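Local coordinates for protein-glutamine gamma-glutamyltransferase 2 (Pagrus major, PDB 1G0D) that catalyses calcium-dependent acyl transfer from peptide-bound glutamine to primary amines such as lysine side chains, thereby cross-linking or aminating proteins, at residues 59-62 and 68-71; 73-76 and 82-85. One frame throughout, in Å; residues are numbered along the deposited sequence.

Two successive contacts illustrate how a chain passes from one sheet of a beta sandwich to the other. Contact 1 is a hairpin within one sheet of the N-terminal domain; contact 2 is the passage that follows, where the chain leaves strand 68-72 and enters strand 83-88 of the other sheet. Their centres lie about 14 Å apart, and contact 2 follows contact 1 directly along the chain. Trp82 joins them across the interior: Leu60 CD1 packs 3.4 Å from Trp82 CD2, and Ile70 CD1 approaches Trp82 NE1 at 3.9 Å. Both lie away from the catalytic Cys272, His332 and Asp355.

Contact 1 (59-62 and 68-71); sequences VLHL and VVIK
Leu60 and Ile70 form a hydrogen-bonded pair at the middle of an antiparallel beta hairpin, exchanging two backbone bonds: Leu60 N to Ile70 O at 2.5 Å and Ile70 N to Leu60 O at 2.8 Å. The first is nearly straight, 170° at the hydrogen, but its short length deserves little weight. Nearer the turn, Leu62 N donates to Val68 O at 2.7 Å; the return bond from Val68 N is less surely placed. His61 faces Val69 between these pairs and Val59 faces Lys71 beyond, both as non-hydrogen-bonded pairs. Alternation of the strand therefore sorts the side chains. On one face Leu60 meets Ile70 through their CB atoms, 4.0 Å apart, and Leu62 meets Val68 in the same manner. On the other, Val69 CG1, anti to the backbone N (chi1 177°), reaches Val59 CG2 at 3.4 Å. Its CG2 makes the closer approach to the imidazole, 3.4 Å from His61 ND1, with CG1 also near the ring. That nitrogen is hydrogen-bonded to Asp66 in the turn, a tie that restrains the rotation of the imidazole. Strand 68-72 forms one margin of its sheet within the chain, while strand 55-62 pairs on its other side with strand 106-115, through backbone bonds between Val59 and Ala111 and between His61 and Arg109. Toward the turn, helix 202-208 packs on Leu62 and Val68 through Ile206.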
ATOM      1  N   VAL A  59      35.990 -15.262   2.330  1.00 19.85           N
ATOM      2  CA  VAL A  59      35.414 -14.840   1.068  1.00 19.92           C
ATOM      3  C   VAL A  59      33.911 -15.082   1.045  1.00 18.04           C
ATOM      4  O   VAL A  59      33.422 -16.118   1.493  1.00 17.09           O
ATOM      5  CB  VAL A  59      36.128 -15.490  -0.137  1.00 19.25           C
ATOM      6  CG1 VAL A  59      36.843 -16.699   0.301  1.00 23.46           C
ATOM      7  CG2 VAL A  59      35.150 -15.769  -1.256  1.00 21.06           C
ATOM      8  N   LEU A  60      33.196 -14.084   0.534  1.00 17.22           N
ATOM      9  CA  LEU A  60      31.754 -14.104   0.450  1.00 20.03           C
ATOM     10  C   LEU A  60      31.234 -14.471  -0.929  1.00 20.44           C
ATOM     11  O   LEU A  60      31.823 -14.109  -1.930  1.00 23.01           O
ATOM     12  CB  LEU A  60      31.235 -12.727   0.814  1.00 26.85           C
ATOM     13  CG  LEU A  60      31.416 -12.192   2.232  1.00 24.96           C
ATOM     14  CD1 LEU A  60      31.260 -10.699   2.215  1.00 27.22           C
ATOM     15  CD2 LEU A  60      30.367 -12.799   3.138  1.00 25.57           C
ATOM     16  N   HIS A  61      30.115 -15.178  -0.987  1.00 23.02           N
ATOM     17  CA  HIS A  61      29.533 -15.569  -2.275  1.00 24.45           C
ATOM     18  C   HIS A  61      28.073 -15.166  -2.325  1.00 26.05           C
ATOM     19  O   HIS A  61      27.297 -15.431  -1.400  1.00 26.48           O
ATOM     20  CB  HIS A  61      29.636 -17.081  -2.516  1.00 22.60           C
ATOM     21  CG  HIS A  61      31.021 -17.621  -2.356  1.00 27.38           C
ATOM     22  ND1 HIS A  61      31.917 -17.686  -3.402  1.00 28.22           N
ATOM     23  CD2 HIS A  61      31.700 -18.036  -1.257  1.00 25.97           C
ATOM     24  CE1 HIS A  61      33.085 -18.106  -2.957  1.00 23.17           C
ATOM     25  NE2 HIS A  61      32.980 -18.327  -1.657  1.00 26.81           N
ATOM     26  N   LEU A  62      27.716 -14.525  -3.426  1.00 28.35           N
ATOM     27  CA  LEU A  62      26.358 -14.044  -3.671  1.00 31.48           C
ATOM     28  C   LEU A  62      25.859 -14.606  -5.018  1.00 33.23           C
ATOM     29  O   LEU A  62      26.615 -14.660  -5.992  1.00 33.93           O
ATOM     30  CB  LEU A  62      26.357 -12.502  -3.730  1.00 28.85           C
ATOM     31  CG  LEU A  62      25.597 -11.641  -2.703  1.00 27.93           C
ATOM     32  CD1 LEU A  62      25.339 -10.284  -3.307  1.00 25.79           C
ATOM     33  CD2 LEU A  62      24.285 -12.286  -2.289  1.00 24.31           C
ATOM     34  N   VAL A  68      28.426 -13.153  -7.849  1.00 34.47           N
ATOM     35  CA  VAL A  68      29.330 -12.202  -7.217  1.00 32.68           C
ATOM     36  C   VAL A  68      30.101 -12.791  -6.021  1.00 32.39           C
ATOM     37  O   VAL A  68      29.551 -13.483  -5.176  1.00 30.83           O
ATOM     38  CB  VAL A  68      28.562 -10.904  -6.824  1.00 29.29           C
ATOM     39  CG1 VAL A  68      29.454  -9.977  -6.040  1.00 25.60           C
ATOM     40  CG2 VAL A  68      28.104 -10.189  -8.104  1.00 31.31           C
ATOM     41  N   VAL A  69      31.409 -12.568  -5.995  1.00 32.63           N
ATOM     42  CA  VAL A  69      32.242 -13.049  -4.906  1.00 35.62           C
ATOM     43  C   VAL A  69      33.151 -11.954  -4.310  1.00 37.60           C
ATOM     44  O   VAL A  69      33.944 -11.315  -4.996  1.00 40.90           O
ATOM     45  CB  VAL A  69      33.092 -14.252  -5.390  1.00 33.41           C
ATOM     46  CG1 VAL A  69      34.044 -14.731  -4.258  1.00 29.82           C
ATOM     47  CG2 VAL A  69      32.127 -15.345  -5.855  1.00 31.72           C
ATOM     48  N   ILE A  70      33.041 -11.781  -2.994  1.00 34.88           N
ATOM     49  CA  ILE A  70      33.788 -10.759  -2.321  1.00 31.49           C
ATOM     50  C   ILE A  70      34.806 -11.359  -1.389  1.00 33.40           C
ATOM     51  O   ILE A  70      34.462 -12.186  -0.554  1.00 36.41           O
ATOM     52  CB  ILE A  70      32.815  -9.895  -1.501  1.00 28.66           C
ATOM     53  CG1 ILE A  70      31.734  -9.352  -2.428  1.00 27.09           C
ATOM     54  CG2 ILE A  70      33.534  -8.759  -0.831  1.00 27.65           C
ATOM     55  CD1 ILE A  70      30.531  -8.767  -1.720  1.00 30.78           C
ATOM     56  N   LYS A  71      36.058 -10.946  -1.534  1.00 33.93           N
ATOM     57  CA  LYS A  71      37.109 -11.410  -0.629  1.00 36.68           C
ATOM     58  C   LYS A  71      37.173 -10.348   0.447  1.00 33.91           C
ATOM     59  O   LYS A  71      37.559  -9.224   0.167  1.00 36.32           O
ATOM     60  CB  LYS A  71      38.460 -11.508  -1.345  1.00 39.39           C
ATOM     61  CG  LYS A  71      38.521 -12.684  -2.327  1.00 49.48           C
ATOM     62  CD  LYS A  71      39.800 -12.720  -3.189  1.00 56.81           C
ATOM     63  CE  LYS A  71      39.556 -12.364  -4.673  1.00 60.91           C
ATOM     64  NZ  LYS A  71      38.412 -13.106  -5.303  1.00 64.61           N
TER

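Contact 2 (73-76 and 82-85); sequences QKEH and WWFN
Gln73 and Trp83 make a single backbone bridge, with CA atoms 4.2 Å apart, before the two segments diverge at 68° between their end-to-end directions. The arrangement belongs to the connection between the two sheets of the N-terminal beta sandwich, at the point where a loop brushes the start of strand 83-88. Phe84 N donates to Gln73 O at 3.1 Å, and Gln73 N reaches Trp82 O from above the carbonyl plane. The side-chain amide of Gln73 appears to offer Trp82 O a second donor through NE2, although the position of that atom is less certain. Its chain, extended beyond CG, runs past Trp83 CB, with the amide turned 72° from the indole plane. Farther along the loop, Glu75 crosses obliquely by the six-membered ring of the indole, its OE1 3.6 Å from Trp83 CZ3; the same oxygen accepts a bond from His76 N, which helps position the carboxylate. Trp83 also stacks on His98 of strand 92-98, so the ring has partners in both the loop and the sheet. Phe84 is buried between the sheets, against Leu58, Val72 and Leu95. The aliphatic part of Lys74 lies alongside its ring, CD being 3.7 Å from Phe84 CZ, while the ammonium group continues to a salt bridge with Glu57. Asn85 divides its amide between two partners: OD1 binds Gln87 NE2, whereas ND2 donates to Glu75 OE2 at 3.2 Å, the acceptor lying in the amide plane of Asn85 and the carboxylate turned 89° to it.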
ATOM      1  N   GLN A  73      38.509  -8.103   3.410  1.00 40.95           N
ATOM      2  CA  GLN A  73      39.775  -7.571   3.940  1.00 40.43           C
ATOM      3  C   GLN A  73      40.153  -8.035   5.344  1.00 39.63           C
ATOM      4  O   GLN A  73      39.294  -8.337   6.160  1.00 35.42           O
ATOM      5  CB  GLN A  73      39.718  -6.054   3.977  1.00 44.37           C
ATOM      6  CG  GLN A  73      39.768  -5.338   2.643  1.00 51.15           C
ATOM      7  CD  GLN A  73      39.495  -3.841   2.821  1.00 57.19           C
ATOM      8  OE1 GLN A  73      40.225  -2.983   2.308  1.00 59.20           O
ATOM      9  NE2 GLN A  73      38.438  -3.525   3.574  1.00 61.29           N
ATOM     10  N   LYS A  74      41.448  -8.010   5.638  1.00 43.95           N
ATOM     11  CA  LYS A  74      41.955  -8.468   6.929  1.00 51.37           C
ATOM     12  C   LYS A  74      41.837  -7.479   8.072  1.00 51.93           C
ATOM     13  O   LYS A  74      41.867  -7.876   9.255  1.00 50.12           O
ATOM     14  CB  LYS A  74      43.406  -8.934   6.805  1.00 58.62           C
ATOM     15  CG  LYS A  74      43.719 -10.199   7.643  1.00 64.47           C
ATOM     16  CD  LYS A  74      43.259 -11.485   6.950  1.00 68.69           C
ATOM     17  CE  LYS A  74      44.066 -11.772   5.682  1.00 70.65           C
ATOM     18  NZ  LYS A  74      43.639 -13.053   5.063  1.00 73.00           N
ATOM     19  N   GLU A  75      41.724  -6.202   7.735  1.00 53.09           N
ATOM     20  CA  GLU A  75      41.524  -5.205   8.764  1.00 58.72           C
ATOM     21  C   GLU A  75      41.257  -3.828   8.199  1.00 62.66           C
ATOM     22  O   GLU A  75      40.661  -3.715   7.125  1.00 58.65           O
ATOM     23  CB  GLU A  75      42.707  -5.176   9.731  1.00 58.80           C
ATOM     24  CG  GLU A  75      42.389  -5.771  11.131  1.00 59.73           C
ATOM     25  CD  GLU A  75      41.540  -4.855  12.035  1.00 60.99           C
ATOM     26  OE1 GLU A  75      41.399  -3.655  11.719  1.00 64.03           O
ATOM     27  OE2 GLU A  75      41.002  -5.323  13.064  1.00 58.02           O
ATOM     28  N   HIS A  76      41.693  -2.814   8.921  1.00 72.13           N
ATOM     29  CA  HIS A  76      41.544  -1.395   8.558  1.00 81.16           C
ATOM     30  C   HIS A  76      41.164  -1.371   7.087  1.00 84.51           C
ATOM     31  O   HIS A  76      42.022  -1.113   6.235  1.00 89.85           O
ATOM     32  CB  HIS A  76      42.872  -0.639   8.774  1.00 86.84           C
ATOM     33  CG  HIS A  76      43.277  -0.502  10.212  1.00 90.36           C
ATOM     34  ND1 HIS A  76      44.590  -0.466  10.640  1.00 92.11           N
ATOM     35  CD2 HIS A  76      42.529  -0.403  11.321  1.00 92.79           C
ATOM     36  CE1 HIS A  76      44.643  -0.360  11.950  1.00 93.15           C
ATOM     37  NE2 HIS A  76      43.397  -0.319  12.387  1.00 93.55           N
ATOM     38  N   TRP A  82      34.307  -4.416   2.564  1.00 26.67           N
ATOM     39  CA  TRP A  82      33.971  -5.402   3.600  1.00 22.14           C
ATOM     40  C   TRP A  82      35.294  -5.734   4.323  1.00 21.33           C
ATOM     41  O   TRP A  82      36.347  -5.760   3.700  1.00 20.82           O
ATOM     42  CB  TRP A  82      33.461  -6.702   2.963  1.00 19.78           C
ATOM     43  CG  TRP A  82      31.989  -6.862   2.741  1.00 17.56           C
ATOM     44  CD1 TRP A  82      31.285  -6.508   1.615  1.00 20.95           C
ATOM     45  CD2 TRP A  82      31.055  -7.545   3.589  1.00 18.40           C
ATOM     46  NE1 TRP A  82      29.978  -6.933   1.710  1.00 14.31           N
ATOM     47  CE2 TRP A  82      29.806  -7.574   2.905  1.00 13.32           C
ATOM     48  CE3 TRP A  82      31.149  -8.140   4.860  1.00 18.06           C
ATOM     49  CZ2 TRP A  82      28.670  -8.168   3.446  1.00  8.43           C
ATOM     50  CZ3 TRP A  82      30.012  -8.734   5.399  1.00 15.11           C
ATOM     51  CH2 TRP A  82      28.783  -8.742   4.684  1.00 11.70           C
ATOM     52  N   TRP A  83      35.262  -5.989   5.627  1.00 21.20           N
ATOM     53  CA  TRP A  83      36.495  -6.365   6.332  1.00 23.69           C
ATOM     54  C   TRP A  83      36.159  -7.001   7.665  1.00 26.60           C
ATOM     55  O   TRP A  83      35.044  -6.847   8.169  1.00 30.00           O
ATOM     56  CB  TRP A  83      37.422  -5.165   6.545  1.00 22.26           C
ATOM     57  CG  TRP A  83      36.881  -4.116   7.450  1.00 19.28           C
ATOM     58  CD1 TRP A  83      36.085  -3.051   7.103  1.00 15.48           C
ATOM     59  CD2 TRP A  83      37.134  -3.989   8.851  1.00 17.81           C
ATOM     60  NE1 TRP A  83      35.836  -2.268   8.207  1.00 14.04           N
ATOM     61  CE2 TRP A  83      36.469  -2.818   9.298  1.00 15.20           C
ATOM     62  CE3 TRP A  83      37.865  -4.745   9.779  1.00 16.11           C
ATOM     63  CZ2 TRP A  83      36.509  -2.387  10.625  1.00 12.61           C
ATOM     64  CZ3 TRP A  83      37.910  -4.306  11.099  1.00 19.60           C
ATOM     65  CH2 TRP A  83      37.231  -3.130  11.509  1.00 15.92           C
ATOM     66  N   PHE A  84      37.112  -7.736   8.231  1.00 25.91           N
ATOM     67  CA  PHE A  84      36.865  -8.403   9.497  1.00 23.01           C
ATOM     68  C   PHE A  84      37.959  -8.248  10.514  1.00 23.22           C
ATOM     69  O   PHE A  84      39.089  -7.938  10.209  1.00 26.57           O
ATOM     70  CB  PHE A  84      36.583  -9.905   9.266  1.00 22.15           C
ATOM     71  CG  PHE A  84      37.818 -10.752   8.992  1.00 18.64           C
ATOM     72  CD1 PHE A  84      38.337 -11.579   9.982  1.00 16.06           C
ATOM     73  CD2 PHE A  84      38.419 -10.761   7.728  1.00 18.68           C
ATOM     74  CE1 PHE A  84      39.428 -12.395   9.724  1.00 15.75           C
ATOM     75  CE2 PHE A  84      39.510 -11.575   7.458  1.00 13.85           C
ATOM     76  CZ  PHE A  84      40.014 -12.396   8.463  1.00 16.44           C
ATOM     77  N   ASN A  85      37.607  -8.460  11.756  1.00 25.25           N
ATOM     78  CA  ASN A  85      38.591  -8.370  12.802  1.00 26.70           C
ATOM     79  C   ASN A  85      38.517  -9.742  13.446  1.00 24.64           C
ATOM     80  O   ASN A  85      37.446 -10.290  13.657  1.00 24.86           O
ATOM     81  CB  ASN A  85      38.204  -7.247  13.756  1.00 35.95           C
ATOM     82  CG  ASN A  85      38.662  -7.488  15.163  1.00 43.33           C
ATOM     83  OD1 ASN A  85      37.935  -8.081  15.982  1.00 46.88           O
ATOM     84  ND2 ASN A  85      39.876  -7.021  15.470  1.00 49.17           N
TER